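Local coordinates for protein putative trimethylamine methyltransferase (Rhizobium meliloti, PDB 4YYC) that probably acts as a methyltransferase of the trimethylamine methyltransferase family and was crystallised with an unidentified ligand bound, at residues P139-P144 and P207-V212; G179-P184 and Y198-Y203; D220-A225 and A260-R265; G394-E397 and S402-E405; R192-V197 and K510-K515. All coordinates share one frame; numbering follows the deposited sequence.

Interaction 1: residues P139-P144 and P207-V212; sequences PVYGPP and PFMGSV
Tyr141 reaches for Met209 because its CG stands anti to the backbone N (chi1 -175°), which carries the phenol toward 207-212. Met209, a selenomethionine in this crystal, runs extended as far as SE and then bends at chi3 (78°), turning its methyl toward the tyrosine. The evidence for a Met-aromatic contact is the position of SE, 5.1 Å from the centroid of the Tyr141 ring and 71° from the ring normal. An apolar touch accompanies it, with Met209 CE 3.9 Å from Tyr141 CE2. The approach is oblique, so the selenium and its methyl sit by the CD2-CE2 side of the ring, neither squarely over a face nor squarely at an edge. Beyond the ring, Val212 CG2 touches the phenol oxygen Tyr141 OH at 3.6 Å. The polar link is indirect: one water is hydrogen-bonded to Tyr141 OH (2.9 Å) and donates to Gly210 O (2.9 Å), bridging two atoms that are 4.4 Å apart. The side chain of Tyr141 has its nearest atom about 4 Å from the bound unknown ligand, consistent with a place beside that site. Leu243 of strand 240-245 touches the same side chain, and Met256, Ala259 and Tyr263 of helix 254-265 pack on Val212, while helix 192-202 covers Phe208 on strand 208-209, the first of a run of parallel strands.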
# COMPACT_ATOMS: atom_id res chain seq x y z
N PRO A 139 -17.92 -7.51 -0.83
CA PRO A 139 -18.16 -6.12 -1.29
C PRO A 139 -18.44 -5.08 -0.22
O PRO A 139 -18.64 -5.37 0.97
CB PRO A 139 -19.36 -6.26 -2.24
CG PRO A 139 -19.48 -7.73 -2.54
CD PRO A 139 -18.89 -8.45 -1.38
N VAL A 140 -18.40 -3.84 -0.68
CA VAL A 140 -19.04 -2.71 0.00
C VAL A 140 -20.35 -3.10 0.69
O VAL A 140 -21.15 -3.86 0.14
CB VAL A 140 -19.23 -1.54 -0.96
CG1 VAL A 140 -20.12 -1.92 -2.14
CG2 VAL A 140 -19.70 -0.27 -0.24
N TYR A 141 -20.57 -2.51 1.86
CA TYR A 141 -21.79 -2.76 2.65
C TYR A 141 -22.30 -1.42 3.20
O TYR A 141 -21.56 -0.65 3.82
CB TYR A 141 -21.40 -3.69 3.80
CG TYR A 141 -22.50 -4.21 4.70
CD1 TYR A 141 -23.13 -3.36 5.59
CD2 TYR A 141 -22.82 -5.56 4.70
CE1 TYR A 141 -24.12 -3.82 6.46
CE2 TYR A 141 -23.79 -6.02 5.57
CZ TYR A 141 -24.43 -5.16 6.44
OH TYR A 141 -25.43 -5.63 7.30
N GLY A 142 -23.58 -1.16 2.98
CA GLY A 142 -24.28 -0.02 3.58
C GLY A 142 -24.73 1.17 2.76
O GLY A 142 -25.69 1.81 3.15
N PRO A 143 -24.07 1.51 1.61
CA PRO A 143 -24.43 2.81 1.04
C PRO A 143 -25.89 2.96 0.58
O PRO A 143 -26.44 2.11 -0.09
CB PRO A 143 -23.52 2.90 -0.18
CG PRO A 143 -22.30 2.19 0.28
CD PRO A 143 -22.81 1.02 1.04
N PRO A 144 -26.49 4.13 0.85
CA PRO A 144 -27.82 4.40 0.33
C PRO A 144 -27.83 5.01 -1.05
O PRO A 144 -28.88 5.09 -1.67
CB PRO A 144 -28.38 5.38 1.35
CG PRO A 144 -27.22 6.06 1.92
CD PRO A 144 -26.14 5.03 1.96
N PRO A 207 -20.76 -17.31 -0.92
CA PRO A 207 -21.34 -17.18 0.43
C PRO A 207 -21.81 -15.74 0.71
O PRO A 207 -21.18 -14.80 0.29
CB PRO A 207 -20.22 -17.55 1.36
CG PRO A 207 -19.06 -17.83 0.54
CD PRO A 207 -19.37 -17.75 -0.91
N PHE A 208 -22.92 -15.62 1.41
CA PHE A 208 -23.58 -14.33 1.59
C PHE A 208 -23.82 -14.02 3.05
O PHE A 208 -23.67 -14.90 3.93
CB PHE A 208 -24.85 -14.27 0.73
CG PHE A 208 -25.92 -15.23 1.16
CD1 PHE A 208 -26.79 -14.90 2.18
CD2 PHE A 208 -26.06 -16.49 0.56
CE1 PHE A 208 -27.81 -15.77 2.57
CE2 PHE A 208 -27.05 -17.36 0.96
CZ PHE A 208 -27.93 -17.01 1.98
N MSE A 209 -24.24 -12.79 3.30
CA MSE A 209 -24.45 -12.26 4.65
C MSE A 209 -25.92 -12.06 4.88
O MSE A 209 -26.71 -11.87 3.95
CB MSE A 209 -23.73 -10.91 4.79
CG MSE A 209 -22.22 -11.03 4.63
SE MSE A 209 -21.39 -9.26 4.67
CE MSE A 209 -21.45 -8.98 6.59
N GLY A 210 -26.31 -12.04 6.15
CA GLY A 210 -27.70 -11.93 6.53
C GLY A 210 -28.15 -10.57 6.92
O GLY A 210 -27.38 -9.62 7.03
N SER A 211 -29.47 -10.44 7.13
CA SER A 211 -30.04 -9.14 7.51
C SER A 211 -29.87 -8.96 9.02
O SER A 211 -30.06 -9.94 9.79
CB SER A 211 -31.52 -9.08 7.18
OG SER A 211 -32.09 -7.85 7.63
N VAL A 212 -29.56 -7.73 9.42
CA VAL A 212 -29.37 -7.40 10.84
C VAL A 212 -30.19 -6.23 11.29
O VAL A 212 -30.06 -5.78 12.41
CB VAL A 212 -27.88 -7.23 11.21
CG1 VAL A 212 -27.15 -8.55 11.05
CG2 VAL A 212 -27.25 -6.14 10.41
O HOH W 1 -24.94 -8.41 8.00

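Interaction 2: residues G179-P184 and Y198-Y203; sequences GTVCEP and YSHIRY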
# COMPACT_ATOMS: atom_id res chain seq x y z
N GLY A 179 -23.46 -8.56 1.67
CA GLY A 179 -24.68 -8.34 2.38
C GLY A 179 -25.42 -7.17 1.78
O GLY A 179 -25.94 -7.26 0.68
N THR A 180 -25.42 -6.05 2.46
CA THR A 180 -26.13 -4.85 2.01
C THR A 180 -25.22 -4.11 1.01
O THR A 180 -24.67 -3.06 1.29
CB THR A 180 -26.44 -3.97 3.21
OG1 THR A 180 -27.19 -4.74 4.16
CG2 THR A 180 -27.19 -2.72 2.86
N VAL A 181 -25.12 -4.65 -0.20
CA VAL A 181 -24.20 -4.09 -1.20
C VAL A 181 -24.59 -2.65 -1.54
O VAL A 181 -23.73 -1.84 -1.86
CB VAL A 181 -24.05 -4.99 -2.44
CG1 VAL A 181 -23.44 -6.31 -2.04
CG2 VAL A 181 -25.38 -5.23 -3.19
N CYS A 182 -25.88 -2.38 -1.44
CA CYS A 182 -26.42 -1.02 -1.32
C CYS A 182 -27.77 -1.14 -0.64
O CYS A 182 -28.25 -2.23 -0.45
CB CYS A 182 -26.49 -0.33 -2.67
SG CYS A 182 -27.50 -1.18 -3.92
N GLU A 183 -28.34 -0.03 -0.26
CA GLU A 183 -29.64 -0.01 0.39
C GLU A 183 -30.71 0.29 -0.65
O GLU A 183 -30.78 1.42 -1.14
CB GLU A 183 -29.61 1.09 1.46
CG GLU A 183 -30.82 1.14 2.37
CD GLU A 183 -30.90 -0.03 3.33
OE1 GLU A 183 -29.85 -0.46 3.86
OE2 GLU A 183 -32.02 -0.51 3.60
N PRO A 184 -31.56 -0.68 -1.02
CA PRO A 184 -32.55 -0.41 -2.12
C PRO A 184 -33.72 0.45 -1.68
O PRO A 184 -34.51 0.02 -0.82
CB PRO A 184 -33.03 -1.80 -2.54
CG PRO A 184 -32.76 -2.65 -1.37
CD PRO A 184 -31.59 -2.10 -0.60
N TYR A 198 -32.72 -12.83 -1.12
CA TYR A 198 -33.07 -13.56 -2.33
C TYR A 198 -32.09 -13.27 -3.46
O TYR A 198 -31.69 -14.17 -4.20
CB TYR A 198 -34.48 -13.23 -2.80
CG TYR A 198 -34.86 -13.98 -4.08
CD1 TYR A 198 -35.25 -15.33 -4.03
CD2 TYR A 198 -34.81 -13.38 -5.30
CE1 TYR A 198 -35.62 -16.02 -5.19
CE2 TYR A 198 -35.14 -14.05 -6.47
CZ TYR A 198 -35.54 -15.38 -6.42
OH TYR A 198 -35.87 -16.00 -7.61
N SER A 199 -31.70 -12.00 -3.58
CA SER A 199 -30.76 -11.60 -4.66
C SER A 199 -29.42 -12.32 -4.56
O SER A 199 -28.87 -12.75 -5.56
CB SER A 199 -30.56 -10.07 -4.65
OG SER A 199 -31.77 -9.45 -4.94
N HIS A 200 -28.90 -12.49 -3.34
CA HIS A 200 -27.67 -13.25 -3.12
C HIS A 200 -27.80 -14.72 -3.50
O HIS A 200 -26.82 -15.36 -3.82
CB HIS A 200 -27.19 -13.12 -1.68
CG HIS A 200 -26.68 -11.74 -1.33
ND1 HIS A 200 -25.52 -11.24 -1.86
CD2 HIS A 200 -27.17 -10.78 -0.51
CE1 HIS A 200 -25.31 -10.02 -1.39
NE2 HIS A 200 -26.30 -9.72 -0.56
N ILE A 201 -29.02 -15.25 -3.47
CA ILE A 201 -29.25 -16.65 -3.82
C ILE A 201 -29.47 -16.81 -5.30
O ILE A 201 -28.93 -17.76 -5.90
CB ILE A 201 -30.41 -17.24 -3.00
CG1 ILE A 201 -30.11 -17.12 -1.51
CG2 ILE A 201 -30.67 -18.68 -3.42
CD1 ILE A 201 -31.29 -17.34 -0.58
N ARG A 202 -30.28 -15.92 -5.87
CA ARG A 202 -30.70 -16.03 -7.29
C ARG A 202 -29.56 -15.65 -8.24
O ARG A 202 -29.38 -16.29 -9.29
CB ARG A 202 -31.94 -15.16 -7.53
CG ARG A 202 -32.54 -15.13 -8.94
CD ARG A 202 -32.96 -16.50 -9.47
NE ARG A 202 -31.77 -17.21 -9.87
CZ ARG A 202 -31.68 -18.30 -10.59
NH1 ARG A 202 -32.75 -18.87 -11.16
NH2 ARG A 202 -30.45 -18.76 -10.78
N TYR A 203 -28.78 -14.63 -7.89
CA TYR A 203 -27.80 -14.05 -8.81
C TYR A 203 -26.38 -14.42 -8.49
O TYR A 203 -25.45 -14.05 -9.23
CB TYR A 203 -27.98 -12.55 -8.89
CG TYR A 203 -29.35 -12.16 -9.41
CD1 TYR A 203 -29.65 -12.31 -10.75
CD2 TYR A 203 -30.34 -11.70 -8.56
CE1 TYR A 203 -30.91 -11.97 -11.23
CE2 TYR A 203 -31.61 -11.37 -9.01
CZ TYR A 203 -31.89 -11.49 -10.35
OH TYR A 203 -33.16 -11.17 -10.80
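Gly179 O is gripped by two donors, His200 NE2 from across the contact and the amide of Val181 from two residues along its own chain. The histidine bond is the sounder: NE2 of His200 lies 2.8 Å from Gly179 O, with an N-H...O angle of 159°. NE2 therefore carries a hydrogen. It meets the oxygen in the carbonyl plane, on a lone pair, at a C=O...N angle of 122°, and the oxygen in turn sits almost in the imidazole plane. Both flat groups thus present their preferred directions to each other. The second bond, Val181 N to Gly179 O at 2.9 Å, is weak.

That weak bond belongs to an inverse gamma turn centred on Thr180, which folds the loop ahead of helix 192-202 back on itself and turns the glycine carbonyl toward His200. His200 CG lies beside its own backbone N (chi1 -70°), which directs the imidazole off the helix toward the loop. Beside the polar bond is a looser apolar contact: Val181 CG1 stands near the ring plane, 4.2 Å from His200 CE1.

His200 ND1 is also engaged, by the hydroxyl of Ser177, and bonds at both ring nitrogens would restrain rotation about chi2. The ring of Phe161, from helix 158-170, meets the imidazole with the two planes steeply inclined. Farther along the loop, backbone bonds pair Thr180 with Gly142 and Glu183 with Pro143, and the Val181 carbonyl accepts a hydrogen bond from Ser402 OG.

Interaction 3: residues D220-A225 and A260-R265; sequences DTVAMA and AKVYAR
Tyr263 lays its ring toward Thr221 and Val222, with Thr221 CG2 at the ring edge near its plane and Val222 CG2 approaching obliquely. The two helices concerned, 215-229 and 254-265, come after the parallel strands 208-209 and 240-245, the second with the short strand 251-252 in between, in the beta-alpha succession of the TIM barrel expected for this family. Their short segments run in similar directions with axes 10.7 Å apart and 26° between them, as suits neighbouring helices on the outside of such a barrel.

The spacing is wide enough that side chains alone bridge it. Tyr263 carries most of the contact: with CG beside its backbone N (chi1 -71°), its CB does not point at helix 215-229, yet the phenol end comes to it. There the phenol lies transverse to Thr221 and runs antiparallel to Val222. Val222 CG2 lies 4.0 Å from Tyr263 CE1 and 4.2 Å from Val262 CG1, so this one methyl touches both residues of the facing helix.

The polar ends are satisfied outside the pair. Tyr263 OH bonds to the carbonyl of Ser211, and Thr221 OG1 pairs with Arg217 O of its own helix and with Ser211 N, which gathers both side chains round one loop residue. At the closest point, Tyr263 OH rests 3.3 Å from Thr221 CB.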
# COMPACT_ATOMS: atom_id res chain seq x y z
N ASP A 220 -36.05 -14.23 9.50
CA ASP A 220 -36.38 -14.48 8.09
C ASP A 220 -35.16 -14.99 7.29
O ASP A 220 -35.30 -15.87 6.44
CB ASP A 220 -36.93 -13.25 7.40
CG ASP A 220 -38.34 -12.86 7.85
OD1 ASP A 220 -39.09 -13.67 8.45
OD2 ASP A 220 -38.76 -11.71 7.57
N THR A 221 -33.98 -14.42 7.55
CA THR A 221 -32.78 -14.86 6.87
C THR A 221 -32.51 -16.33 7.17
O THR A 221 -32.22 -17.10 6.27
CB THR A 221 -31.56 -14.02 7.28
OG1 THR A 221 -31.79 -12.62 6.96
CG2 THR A 221 -30.27 -14.48 6.61
N VAL A 222 -32.61 -16.70 8.44
CA VAL A 222 -32.41 -18.10 8.84
C VAL A 222 -33.44 -18.99 8.14
O VAL A 222 -33.10 -20.07 7.67
CB VAL A 222 -32.41 -18.26 10.38
CG1 VAL A 222 -32.40 -19.73 10.79
CG2 VAL A 222 -31.23 -17.53 10.99
N ALA A 223 -34.68 -18.57 8.08
CA ALA A 223 -35.71 -19.38 7.44
C ALA A 223 -35.43 -19.59 5.94
O ALA A 223 -35.60 -20.70 5.42
CB ALA A 223 -37.10 -18.74 7.67
N MSE A 224 -34.98 -18.53 5.27
CA MSE A 224 -34.60 -18.63 3.88
C MSE A 224 -33.43 -19.55 3.72
O MSE A 224 -33.40 -20.32 2.80
CB MSE A 224 -34.32 -17.24 3.35
CG MSE A 224 -35.66 -16.54 3.16
SE MSE A 224 -35.46 -14.69 2.55
CE MSE A 224 -35.07 -15.19 0.73
N ALA A 225 -32.42 -19.42 4.58
CA ALA A 225 -31.25 -20.27 4.52
C ALA A 225 -31.63 -21.73 4.68
O ALA A 225 -31.05 -22.61 3.99
CB ALA A 225 -30.25 -19.89 5.61
N ALA A 260 -27.79 -10.53 16.97
CA ALA A 260 -26.76 -11.43 17.49
C ALA A 260 -27.37 -12.64 18.15
O ALA A 260 -26.93 -13.78 17.93
CB ALA A 260 -25.83 -10.71 18.46
N LYS A 261 -28.44 -12.41 18.94
CA LYS A 261 -29.10 -13.54 19.62
C LYS A 261 -29.70 -14.55 18.61
O LYS A 261 -29.56 -15.78 18.78
CB LYS A 261 -30.16 -13.05 20.62
CG LYS A 261 -29.55 -12.30 21.78
CD LYS A 261 -30.50 -11.88 22.89
CE LYS A 261 -31.56 -10.93 22.46
NZ LYS A 261 -32.40 -10.57 23.65
N VAL A 262 -30.32 -14.04 17.54
CA VAL A 262 -30.87 -14.96 16.55
C VAL A 262 -29.78 -15.78 15.88
O VAL A 262 -29.84 -16.99 15.83
CB VAL A 262 -31.67 -14.19 15.47
CG1 VAL A 262 -32.09 -15.10 14.31
CG2 VAL A 262 -32.86 -13.45 16.08
N TYR A 263 -28.78 -15.09 15.33
CA TYR A 263 -27.75 -15.80 14.62
C TYR A 263 -26.94 -16.75 15.47
O TYR A 263 -26.71 -17.91 15.06
CB TYR A 263 -26.86 -14.80 13.88
CG TYR A 263 -27.60 -14.16 12.71
CD1 TYR A 263 -28.15 -14.96 11.72
CD2 TYR A 263 -27.75 -12.78 12.58
CE1 TYR A 263 -28.80 -14.42 10.63
CE2 TYR A 263 -28.42 -12.25 11.49
CZ TYR A 263 -28.92 -13.07 10.53
OH TYR A 263 -29.57 -12.52 9.46
N ALA A 264 -26.57 -16.33 16.69
CA ALA A 264 -25.85 -17.24 17.58
C ALA A 264 -26.67 -18.47 17.96
O ALA A 264 -26.10 -19.53 18.11
CB ALA A 264 -25.33 -16.51 18.81
N ARG A 265 -27.99 -18.37 18.07
CA ARG A 265 -28.78 -19.55 18.35
C ARG A 265 -28.88 -20.53 17.20
O ARG A 265 -29.18 -21.70 17.43
CB ARG A 265 -30.18 -19.14 18.78
CG ARG A 265 -30.24 -18.64 20.20
CD ARG A 265 -31.66 -18.74 20.73
NE ARG A 265 -31.71 -18.35 22.12
CZ ARG A 265 -32.02 -17.13 22.57
NH1 ARG A 265 -32.32 -16.13 21.76
NH2 ARG A 265 -32.05 -16.93 23.90

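Interaction 4: residues G394-E397 and S402-E405; sequences GWLE and SSYE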
# COMPACT_ATOMS: atom_id res chain seq x y z
N GLY A 394 -15.81 -1.23 -4.05
CA GLY A 394 -17.01 -0.45 -4.32
C GLY A 394 -17.30 0.77 -3.46
O GLY A 394 -18.14 1.60 -3.85
N TRP A 395 -16.68 0.87 -2.28
CA TRP A 395 -16.92 2.00 -1.37
C TRP A 395 -16.37 3.31 -1.91
O TRP A 395 -15.18 3.41 -2.28
CB TRP A 395 -16.24 1.67 -0.05
CG TRP A 395 -16.13 2.68 1.02
CD1 TRP A 395 -15.44 3.87 1.00
CD2 TRP A 395 -16.64 2.55 2.35
NE1 TRP A 395 -15.46 4.45 2.26
CE2 TRP A 395 -16.20 3.67 3.10
CE3 TRP A 395 -17.46 1.60 3.00
CZ2 TRP A 395 -16.54 3.85 4.42
CZ3 TRP A 395 -17.77 1.80 4.30
CH2 TRP A 395 -17.33 2.91 4.99
N LEU A 396 -17.19 4.35 -1.83
CA LEU A 396 -16.77 5.69 -2.14
C LEU A 396 -17.47 6.63 -1.16
O LEU A 396 -18.47 6.28 -0.51
CB LEU A 396 -17.17 5.98 -3.63
CG LEU A 396 -16.51 7.12 -4.35
CD1 LEU A 396 -15.00 6.97 -4.42
CD2 LEU A 396 -17.06 7.18 -5.76
N GLU A 397 -16.95 7.84 -1.05
CA GLU A 397 -17.59 8.92 -0.36
C GLU A 397 -17.86 8.54 1.09
O GLU A 397 -18.93 8.76 1.63
CB GLU A 397 -18.87 9.38 -1.12
CG GLU A 397 -19.28 10.78 -0.76
CD GLU A 397 -20.63 11.14 -1.33
OE1 GLU A 397 -20.79 11.16 -2.58
OE2 GLU A 397 -21.56 11.35 -0.54
N SER A 402 -22.02 3.40 -3.16
CA SER A 402 -21.55 2.20 -3.87
C SER A 402 -21.34 2.61 -5.30
O SER A 402 -22.29 3.06 -5.97
CB SER A 402 -22.53 1.03 -3.79
OG SER A 402 -22.59 0.60 -2.43
N SER A 403 -20.09 2.58 -5.77
CA SER A 403 -19.73 3.04 -7.13
C SER A 403 -19.42 1.89 -8.06
O SER A 403 -18.58 1.07 -7.74
CB SER A 403 -18.55 3.97 -7.04
OG SER A 403 -17.95 4.18 -8.31
N TYR A 404 -20.09 1.82 -9.21
CA TYR A 404 -19.81 0.77 -10.15
C TYR A 404 -18.35 0.88 -10.63
O TYR A 404 -17.65 -0.14 -10.71
CB TYR A 404 -20.74 0.89 -11.36
CG TYR A 404 -22.19 0.48 -11.12
CD1 TYR A 404 -23.10 1.33 -10.58
CD2 TYR A 404 -22.63 -0.73 -11.55
CE1 TYR A 404 -24.43 0.97 -10.40
CE2 TYR A 404 -23.97 -1.09 -11.43
CZ TYR A 404 -24.85 -0.24 -10.81
OH TYR A 404 -26.19 -0.61 -10.65
N GLU A 405 -17.92 2.07 -10.99
CA GLU A 405 -16.58 2.22 -11.53
C GLU A 405 -15.55 1.86 -10.46
O GLU A 405 -14.55 1.15 -10.73
CB GLU A 405 -16.33 3.64 -12.08
CG GLU A 405 -17.09 3.87 -13.39
CD GLU A 405 -17.09 5.31 -13.84
OE1 GLU A 405 -16.51 6.15 -13.17
OE2 GLU A 405 -17.73 5.62 -14.90
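Gly394 and Ser403 supply the backbone hydrogen bond of this contact: Ser403 N donates to Gly394 O at 2.9 Å, nearly straight (172°). The same oxygen also receives a weaker CA-H...O approach, with Ser402 CA 3.5 Å from Gly394 O. Beside this bond, Trp395 and Ser402 form an antiparallel, non-hydrogen-bonded pair whose CA atoms are 5.3 Å apart, and their side chains leave on the same face of the sheet.

The apolar part rests on Leu396. A chi1 of -162° turns its CD2 to Ser403, 3.8 Å from Ser403 CB and 4.0 Å from Ser403 OG. At the subunit boundary, Phe470 of the second subunit packs on Glu397.

Side-chain polar bonds lead out of the pair. Trp395 NE1 binds the Cys361 carbonyl, Lys406 NZ bonds to Trp395 O, and Ser402 OG reaches the Val181 carbonyl.

Ser403 closes the strand and stands at the N-cap position of the helix that follows, its hydroxyl accepting from Lys406 N. The result is a beta hairpin, strands 395-396 and 401-403, that passes directly into helix 404-420.

Interaction 5: residues R192-V197 and K510-K515; sequences RHLDMV and KEFIAK
Leu194 and Ile513 make the apolar core of this helix-to-helix contact, in which the C-terminal helix 503-518 lies against helix 192-202 at the periphery of the TIM barrel expected for this family. The backbones come near at this pair, with Leu194 CA 6.3 Å from Ile513 CA. Leu194 CB meets both branches of the isoleucine, 4.0 Å from Ile513 CG2 and 4.2 Å from Ile513 CG1. With Ile513 CG1 anti to the carbonyl carbon (chi1 -67°), the chain runs on to put CD1 of Ile513 3.9 Å from Leu194 O.

A second apolar touch involves an aromatic ring. Leu194 CD2 approaches Phe512 obliquely, 4.0 Å from Phe512 CE2, and the two side chains lie roughly perpendicular. The Phe512 CB does not point at helix 192-202, but the ring reaches Leu194. Phe512 and Ile513 also pack on Met224 of helix 215-229, so the C-terminal helix covers two helices at once.

Polar links lie at the margins. Asp195 OD2 forms a salt bridge with Lys517, just past 510-515 on the same C-terminal helix, adding an ionic tie beside the apolar one. His193 NE2 bonds to Asp220 on helix 215-229. One face of the His193 imidazole is covered by its own neighbour, Leu194 CG, 3.5 Å above the ring plane and offset toward the rim.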
# COMPACT_ATOMS: atom_id res chain seq x y z
N ARG A 192 -37.67 -5.13 2.34
CA ARG A 192 -36.52 -5.18 1.43
C ARG A 192 -35.51 -6.25 1.77
O ARG A 192 -34.84 -6.76 0.90
CB ARG A 192 -35.87 -3.80 1.27
CG ARG A 192 -35.25 -3.24 2.53
CD ARG A 192 -34.65 -1.86 2.42
NE ARG A 192 -35.61 -0.86 2.01
CZ ARG A 192 -35.42 0.46 2.14
NH1 ARG A 192 -34.31 0.92 2.72
NH2 ARG A 192 -36.35 1.30 1.71
N HIS A 193 -35.35 -6.58 3.06
CA HIS A 193 -34.44 -7.64 3.46
C HIS A 193 -34.69 -8.97 2.74
O HIS A 193 -33.76 -9.74 2.44
CB HIS A 193 -34.48 -7.89 4.96
CG HIS A 193 -35.78 -8.47 5.47
ND1 HIS A 193 -36.95 -7.75 5.56
CD2 HIS A 193 -36.07 -9.71 5.91
CE1 HIS A 193 -37.90 -8.51 6.06
NE2 HIS A 193 -37.39 -9.70 6.30
N LEU A 194 -35.96 -9.24 2.44
CA LEU A 194 -36.32 -10.49 1.80
C LEU A 194 -35.76 -10.53 0.37
O LEU A 194 -35.18 -11.53 -0.06
CB LEU A 194 -37.85 -10.60 1.73
CG LEU A 194 -38.51 -10.69 3.10
CD1 LEU A 194 -39.97 -10.33 3.00
CD2 LEU A 194 -38.28 -12.03 3.77
N ASP A 195 -35.93 -9.44 -0.33
CA ASP A 195 -35.38 -9.29 -1.71
C ASP A 195 -33.86 -9.26 -1.75
O ASP A 195 -33.26 -9.75 -2.72
CB ASP A 195 -35.98 -8.06 -2.38
CG ASP A 195 -37.46 -8.20 -2.56
OD1 ASP A 195 -37.91 -9.02 -3.42
OD2 ASP A 195 -38.20 -7.57 -1.80
N MSE A 196 -33.27 -8.67 -0.72
CA MSE A 196 -31.80 -8.55 -0.62
C MSE A 196 -31.26 -9.96 -0.46
O MSE A 196 -30.38 -10.37 -1.21
CB MSE A 196 -31.46 -7.62 0.51
CG MSE A 196 -31.79 -6.17 0.15
SE MSE A 196 -32.01 -5.06 1.79
CE MSE A 196 -30.15 -4.82 2.05
N VAL A 197 -31.76 -10.73 0.53
CA VAL A 197 -31.25 -12.10 0.68
C VAL A 197 -31.52 -12.93 -0.59
O VAL A 197 -30.65 -13.66 -1.09
CB VAL A 197 -31.83 -12.79 1.94
CG1 VAL A 197 -31.49 -14.28 1.96
CG2 VAL A 197 -31.36 -12.06 3.20
N LYS A 510 -39.67 -18.07 -3.10
CA LYS A 510 -40.64 -17.09 -3.55
C LYS A 510 -41.93 -17.22 -2.76
O LYS A 510 -42.55 -16.22 -2.44
CB LYS A 510 -40.96 -17.29 -5.02
CG LYS A 510 -39.85 -16.91 -5.96
CD LYS A 510 -40.28 -17.28 -7.38
CE LYS A 510 -39.34 -16.64 -8.35
NZ LYS A 510 -39.59 -15.18 -8.46
N GLU A 511 -42.33 -18.44 -2.44
CA GLU A 511 -43.56 -18.65 -1.64
C GLU A 511 -43.41 -18.08 -0.25
O GLU A 511 -44.32 -17.42 0.24
CB GLU A 511 -43.97 -20.12 -1.57
CG GLU A 511 -44.71 -20.56 -2.81
CD GLU A 511 -45.14 -22.01 -2.79
OE1 GLU A 511 -45.06 -22.64 -3.89
OE2 GLU A 511 -45.60 -22.50 -1.71
N PHE A 512 -42.23 -18.30 0.35
CA PHE A 512 -41.92 -17.76 1.68
C PHE A 512 -41.95 -16.24 1.69
O PHE A 512 -42.55 -15.61 2.57
CB PHE A 512 -40.57 -18.25 2.16
CG PHE A 512 -40.12 -17.61 3.46
CD1 PHE A 512 -40.55 -18.12 4.70
CD2 PHE A 512 -39.30 -16.49 3.46
CE1 PHE A 512 -40.18 -17.51 5.89
CE2 PHE A 512 -38.92 -15.89 4.66
CZ PHE A 512 -39.35 -16.40 5.87
N ILE A 513 -41.28 -15.67 0.70
CA ILE A 513 -41.19 -14.22 0.59
C ILE A 513 -42.59 -13.64 0.44
O ILE A 513 -42.90 -12.66 1.10
CB ILE A 513 -40.25 -13.80 -0.55
CG1 ILE A 513 -38.82 -14.21 -0.17
CG2 ILE A 513 -40.36 -12.31 -0.82
CD1 ILE A 513 -37.88 -14.10 -1.35
N ALA A 514 -43.38 -14.19 -0.48
CA ALA A 514 -44.72 -13.67 -0.74
C ALA A 514 -45.58 -13.72 0.51
O ALA A 514 -46.34 -12.80 0.80
CB ALA A 514 -45.38 -14.40 -1.90
N LYS A 515 -45.50 -14.83 1.24
CA LYS A 515 -46.26 -14.99 2.45
C LYS A 515 -45.85 -13.93 3.48
O LYS A 515 -46.70 -13.28 4.08
CB LYS A 515 -46.07 -16.41 2.97
CG LYS A 515 -46.68 -16.71 4.32
CD LYS A 515 -46.59 -18.20 4.60

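In the fold
From the N terminus, interaction 1 opens first, and its loop, closed at 207-212, contains interaction 2, which folds the 179-184 loop back on helix 192-202. Interaction 5 starts on that same helix and ends on the C-terminal helix 503-518, so it crosses both, with 312 residues between its segments. Its loop holds two others: interaction 3, which pairs helices 215-229 and 254-265, and interaction 4, a local hairpin whose closing strand leads into helix 404-420. Interactions 3 and 4 stay apart, about 19 Å between nearest atoms. Interactions 1 and 2 stand between them, touching both and linking strand 208-209, the helices and the hairpin.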